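Local coordinates for protein predicted acyltransferase with acyl-CoA N-acyltransferase domain (Escherichia coli, PDB 4RS2) that binds coenzyme A and is probably an N-acyltransferase of the GNAT family, whose overexpression suppresses small-RNA silencing of several RNA targets, at residues L113-T126 / A156-N168. Numbering follows the deposited sequence. Where two conformers were deposited one is given.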
loop_
_atom_site.group_PDB
_atom_site.type_symbol
_atom_site.label_atom_id
_atom_site.label_comp_id
_atom_site.label_asym_id
_atom_site.label_seq_id
_atom_site.Cartn_x
_atom_site.Cartn_y
_atom_site.Cartn_z
ATOM N N LEU A 113 -6.671 -4.903 -1.514
ATOM C CA LEU A 113 -7.664 -4.412 -2.442
ATOM C C LEU A 113 -9.005 -5.119 -2.263
ATOM O O LEU A 113 -10.060 -4.480 -2.360
ATOM C CB LEU A 113 -7.157 -4.494 -3.886
ATOM C CG LEU A 113 -6.385 -3.229 -4.365
ATOM C CD1 LEU A 113 -5.229 -2.814 -3.445
ATOM C CD2 LEU A 113 -5.921 -3.334 -5.819
ATOM N N ASP A 114 -8.972 -6.427 -2.019
ATOM C CA ASP A 114 -10.213 -7.190 -1.814
ATOM C C ASP A 114 -10.941 -6.722 -0.547
ATOM O O ASP A 114 -12.157 -6.562 -0.559
ATOM C CB ASP A 114 -9.891 -8.668 -1.713
ATOM C CG ASP A 114 -11.118 -9.528 -1.754
ATOM O OD1 ASP A 114 -11.816 -9.498 -2.787
ATOM O OD2 ASP A 114 -11.352 -10.237 -0.766
ATOM N N SER A 115 -10.183 -6.500 0.522
ATOM C CA SER A 115 -10.733 -6.015 1.785
ATOM C C SER A 115 -11.336 -4.614 1.595
ATOM O O SER A 115 -12.458 -4.297 2.079
ATOM C CB SER A 115 -9.641 -5.996 2.850
ATOM O OG SER A 115 -9.343 -7.325 3.276
ATOM N N LEU A 116 -10.613 -3.773 0.896
ATOM C CA LEU A 116 -11.085 -2.404 0.681
ATOM C C LEU A 116 -12.401 -2.402 -0.108
ATOM O O LEU A 116 -13.319 -1.654 0.211
ATOM C CB LEU A 116 -10.005 -1.563 0.032
ATOM C CG LEU A 116 -8.820 -1.289 0.935
ATOM C CD1 LEU A 116 -7.653 -0.898 0.084
ATOM C CD2 LEU A 116 -9.105 -0.221 1.986
ATOM N N ASN A 117 -12.485 -3.261 -1.120
ATOM C CA ASN A 117 -13.712 -3.365 -1.886
ATOM C C ASN A 117 -14.850 -3.816 -1.009
ATOM O O ASN A 117 -15.965 -3.266 -1.091
ATOM C CB ASN A 117 -13.528 -4.362 -3.023
ATOM C CG ASN A 117 -14.779 -4.516 -3.876
ATOM O OD1 ASN A 117 -15.264 -3.552 -4.453
ATOM N ND2 ASN A 117 -15.300 -5.729 -3.949
ATOM N N GLU A 118 -14.580 -4.848 -0.204
ATOM C CA GLU A 118 -15.552 -5.412 0.750
ATOM C C GLU A 118 -16.108 -4.343 1.667
ATOM O O GLU A 118 -17.297 -4.361 1.994
ATOM C CB GLU A 118 -14.872 -6.519 1.578
ATOM C CG GLU A 118 -15.628 -7.132 2.745
ATOM C CD GLU A 118 -14.733 -8.050 3.566
ATOM O OE1 GLU A 118 -13.510 -8.143 3.275
ATOM O OE2 GLU A 118 -15.229 -8.683 4.518
ATOM N N PHE A 119 -15.247 -3.422 2.088
ATOM C CA PHE A 119 -15.649 -2.354 2.993
ATOM C C PHE A 119 -16.081 -1.049 2.323
ATOM O O PHE A 119 -16.204 -0.031 2.989
ATOM C CB PHE A 119 -14.631 -2.193 4.116
ATOM C CG PHE A 119 -14.542 -3.424 5.008
ATOM C CD1 PHE A 119 -15.660 -3.868 5.710
ATOM C CD2 PHE A 119 -13.361 -4.144 5.123
ATOM C CE1 PHE A 119 -15.600 -4.996 6.516
ATOM C CE2 PHE A 119 -13.289 -5.269 5.930
ATOM C CZ PHE A 119 -14.406 -5.699 6.625
ATOM N N GLY A 120 -16.340 -1.077 1.016
ATOM C CA GLY A 120 -16.970 0.072 0.358
ATOM C C GLY A 120 -16.089 1.123 -0.314
ATOM O O GLY A 120 -16.589 2.147 -0.770
ATOM N N TYR A 121 -14.781 0.887 -0.380
ATOM C CA TYR A 121 -13.877 1.815 -1.043
ATOM C C TYR A 121 -13.971 1.625 -2.552
ATOM O O TYR A 121 -14.336 0.545 -3.042
ATOM C CB TYR A 121 -12.447 1.621 -0.534
ATOM C CG TYR A 121 -12.343 2.109 0.872
ATOM C CD1 TYR A 121 -12.780 1.342 1.914
ATOM C CD2 TYR A 121 -11.866 3.385 1.142
ATOM C CE1 TYR A 121 -12.737 1.818 3.229
ATOM C CE2 TYR A 121 -11.822 3.873 2.432
ATOM C CZ TYR A 121 -12.236 3.085 3.468
ATOM O OH TYR A 121 -12.180 3.577 4.749
ATOM N N ALA A 122 -13.662 2.690 -3.282
ATOM C CA ALA A 122 -13.845 2.709 -4.728
ATOM C C ALA A 122 -12.605 2.641 -5.586
ATOM O O ALA A 122 -12.713 2.264 -6.751
ATOM C CB ALA A 122 -14.644 3.932 -5.116
ATOM N N ALA A 123 -11.459 3.071 -5.058
ATOM C CA ALA A 123 -10.233 3.101 -5.826
ATOM C C ALA A 123 -9.009 3.204 -4.917
ATOM O O ALA A 123 -9.092 3.729 -3.811
ATOM C CB ALA A 123 -10.237 4.253 -6.812
ATOM N N VAL A 124 -7.887 2.770 -5.463
ATOM C CA VAL A 124 -6.617 2.773 -4.789
ATOM C C VAL A 124 -5.576 3.396 -5.690
ATOM O O VAL A 124 -5.466 3.014 -6.851
ATOM C CB VAL A 124 -6.160 1.350 -4.430
ATOM C CG1 VAL A 124 -4.832 1.442 -3.675
ATOM C CG2 VAL A 124 -7.214 0.675 -3.569
ATOM N N VAL A 125 -4.858 4.380 -5.181
ATOM C CA VAL A 125 -3.726 4.938 -5.943
ATOM C C VAL A 125 -2.434 4.493 -5.286
ATOM O O VAL A 125 -2.432 4.094 -4.100
ATOM C CB VAL A 125 -3.762 6.487 -6.061
ATOM C CG1 VAL A 125 -5.051 6.926 -6.702
ATOM C CG2 VAL A 125 -3.600 7.174 -4.705
ATOM N N THR A 126 -1.353 4.566 -6.039
ATOM C CA THR A 126 -0.042 4.286 -5.486
ATOM C C THR A 126 1.014 4.964 -6.351
ATOM O O THR A 126 0.749 5.385 -7.485
ATOM C CB THR A 126 0.233 2.767 -5.358
ATOM O OG1 THR A 126 1.305 2.536 -4.439
ATOM C CG2 THR A 126 0.585 2.132 -6.741
ATOM N N ALA A 156 5.032 7.303 -12.641
ATOM C CA ALA A 156 4.974 6.408 -11.483
ATOM C C ALA A 156 3.640 6.452 -10.736
ATOM O O ALA A 156 3.333 5.546 -9.968
ATOM C CB ALA A 156 6.104 6.735 -10.520
ATOM N N PHE A 157 2.853 7.513 -10.928
ATOM C CA PHE A 157 1.573 7.611 -10.215
ATOM C C PHE A 157 0.544 6.756 -10.908
ATOM O O PHE A 157 0.345 6.870 -12.128
ATOM C CB PHE A 157 1.088 9.042 -10.065
ATOM C CG PHE A 157 -0.074 9.194 -9.137
ATOM C CD1 PHE A 157 -0.026 8.673 -7.854
ATOM C CD2 PHE A 157 -1.213 9.891 -9.505
ATOM C CE1 PHE A 157 -1.059 8.829 -6.988
ATOM C CE2 PHE A 157 -2.267 10.051 -8.607
ATOM C CZ PHE A 157 -2.185 9.509 -7.350
ATOM N N GLN A 158 -0.052 5.840 -10.144
ATOM C CA GLN A 158 -0.948 4.822 -10.709
ATOM C C GLN A 158 -2.230 4.632 -9.915
ATOM O O GLN A 158 -2.346 5.048 -8.769
ATOM C CB GLN A 158 -0.186 3.482 -10.766
ATOM C CG GLN A 158 1.014 3.500 -11.735
ATOM C CD GLN A 158 2.008 2.394 -11.495
ATOM O OE1 GLN A 158 1.825 1.267 -11.919
ATOM N NE2 GLN A 158 3.088 2.732 -10.806
ATOM N N VAL A 159 -3.202 3.992 -10.561
ATOM C CA VAL A 159 -4.510 3.812 -9.964
ATOM C C VAL A 159 -5.081 2.437 -10.307
ATOM O O VAL A 159 -4.830 1.876 -11.390
ATOM C CB VAL A 159 -5.471 4.920 -10.440
ATOM C CG1 VAL A 159 -5.704 4.830 -11.941
ATOM C CG2 VAL A 159 -6.767 4.887 -9.653
ATOM N N HIS A 160 -5.820 1.891 -9.347
ATOM C CA HIS A 160 -6.523 0.620 -9.494
ATOM C C HIS A 160 -7.957 0.850 -9.026
ATOM O O HIS A 160 -8.195 1.083 -7.860
ATOM C CB HIS A 160 -5.874 -0.478 -8.638
ATOM C CG HIS A 160 -6.282 -1.878 -9.010
ATOM N ND1 HIS A 160 -7.594 -2.287 -9.118
ATOM C CD2 HIS A 160 -5.528 -2.977 -9.281
ATOM C CE1 HIS A 160 -7.632 -3.566 -9.478
ATOM N NE2 HIS A 160 -6.393 -4.012 -9.556
ATOM N N ARG A 161 -8.915 0.764 -9.938
ATOM C CA ARG A 161 -10.305 0.926 -9.571
ATOM C C ARG A 161 -10.747 -0.299 -8.795
ATOM O O ARG A 161 -10.242 -1.400 -9.034
ATOM C CB ARG A 161 -11.160 1.031 -10.832
ATOM C CG ARG A 161 -11.332 -0.255 -11.617
ATOM C CD ARG A 161 -11.960 0.063 -12.957
ATOM N NE ARG A 161 -10.965 0.655 -13.843
ATOM C CZ ARG A 161 -11.179 0.980 -15.119
ATOM N NH1 ARG A 161 -12.410 0.844 -15.662
ATOM N NH2 ARG A 161 -10.168 1.484 -15.850
ATOM N N LEU A 162 -11.714 -0.123 -7.907
ATOM C CA LEU A 162 -12.318 -1.250 -7.198
ATOM C C LEU A 162 -13.722 -1.571 -7.717
ATOM O O LEU A 162 -14.310 -2.571 -7.311
ATOM C CB LEU A 162 -12.344 -0.993 -5.711
ATOM C CG LEU A 162 -10.939 -0.813 -5.108
ATOM C CD1 LEU A 162 -11.021 -0.595 -3.599
ATOM C CD2 LEU A 162 -10.095 -2.048 -5.410
ATOM N N ALA A 163 -14.258 -0.715 -8.575
ATOM C CA ALA A 163 -15.555 -0.905 -9.223
ATOM C C ALA A 163 -15.285 -0.484 -10.649
ATOM O O ALA A 163 -14.427 0.376 -10.879
ATOM C CB ALA A 163 -16.621 -0.036 -8.587
ATOM N N ASP A 164 -16.014 -1.033 -11.613
ATOM C CA ASP A 164 -15.648 -0.788 -12.982
ATOM C C ASP A 164 -15.758 0.662 -13.435
ATOM O O ASP A 164 -14.975 1.135 -14.279
ATOM C CB ASP A 164 -16.392 -1.686 -13.950
ATOM C CG ASP A 164 -15.512 -2.061 -15.122
ATOM O OD1 ASP A 164 -14.412 -2.611 -14.856
ATOM O OD2 ASP A 164 -15.888 -1.788 -16.290
ATOM N N ASP A 165 -16.699 1.377 -12.853
ATOM C CA ASP A 165 -16.942 2.752 -13.240
ATOM C C ASP A 165 -16.381 3.746 -12.249
ATOM O O ASP A 165 -16.699 4.923 -12.345
ATOM C CB ASP A 165 -18.452 3.004 -13.398
ATOM C CG ASP A 165 -19.235 2.856 -12.086
ATOM O OD1 ASP A 165 -18.623 2.631 -11.009
ATOM O OD2 ASP A 165 -20.488 2.958 -12.143
ATOM N N ALA A 166 -15.541 3.302 -11.323
ATOM C CA ALA A 166 -15.064 4.174 -10.249
ATOM C C ALA A 166 -14.281 5.406 -10.674
ATOM O O ALA A 166 -14.303 6.416 -9.978
ATOM C CB ALA A 166 -14.238 3.380 -9.258
ATOM N N LEU A 167 -13.570 5.309 -11.789
ATOM C CA LEU A 167 -12.746 6.397 -12.265
ATOM C C LEU A 167 -13.479 7.342 -13.221
ATOM O O LEU A 167 -13.015 8.455 -13.431
ATOM C CB LEU A 167 -11.514 5.837 -12.967
ATOM C CG LEU A 167 -10.784 4.738 -12.148
ATOM C CD1 LEU A 167 -9.516 4.334 -12.883
ATOM C CD2 LEU A 167 -10.440 5.159 -10.734
ATOM N N ASN A 168 -14.633 6.933 -13.752
ATOM C CA ASN A 168 -15.339 7.744 -14.758
ATOM C C ASN A 168 -15.835 9.051 -14.190
ATOM O O ASN A 168 -16.589 9.064 -13.220
ATOM C CB ASN A 168 -16.463 6.943 -15.411
ATOM C CG ASN A 168 -15.938 5.727 -16.171
ATOM O OD1 ASN A 168 -14.823 5.753 -16.690
ATOM N ND2 ASN A 168 -16.736 4.671 -16.253
#
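Leu162 pushes its isobutyl end between helix 104-118 and strand 123-127, overlapping Leu113, Leu116, Tyr121 and Val124. The helix and strand form the alpha-beta unit that follows strand 87-95 in the GNAT fold. Strand 157-161 pairs antiparallel with 123-127, on the side away from the parallel neighbour 87-95. The two methyls of Leu162 divide the work. CD1 lies 3.9 Å from Leu116 CB and also meets Tyr121 CB and Val124 CG2. CD2 reaches the helix at Leu113 CG, where the two leucine side chains cross at about a right angle.

Leu113 also sends CD2 over one face of the His160 imidazole, a CH-pi contact 3.6 Å from the ring centroid and 16° off the ring normal. CG of His160 stands opposite the backbone N (chi1 -164°), and ND1 turns back to donate to Arg161 O at 2.8 Å. That bond lies in the ring plane and fixes the ring's rotation. Phe138 packs edge-to-face against the same ring.

Four backbone bonds tie Val124 to His160 and Thr126 to Gln158, the hydrogen-bonded pairs. A fifth, Leu162 N to Ala122 O at 2.8 Å, extends the pairing past the strand ends. The helix stops in a Schellman motif with Gly120 at C-prime, which leads the chain into the strand.

Ala123 and Val125 face the other side of the sheet. Ala123 CB meets Leu167 CD2. Val125 rests obliquely on the Phe157 ring, with CB 3.6 Å from CZ. Arg161 holds the following turn through NH1 to Asp164 O, while NH2 forms a salt bridge with Glu139. At the far end, Gln158 NE2 donates to Ala156 O at 2.9 Å, almost straight at 175°.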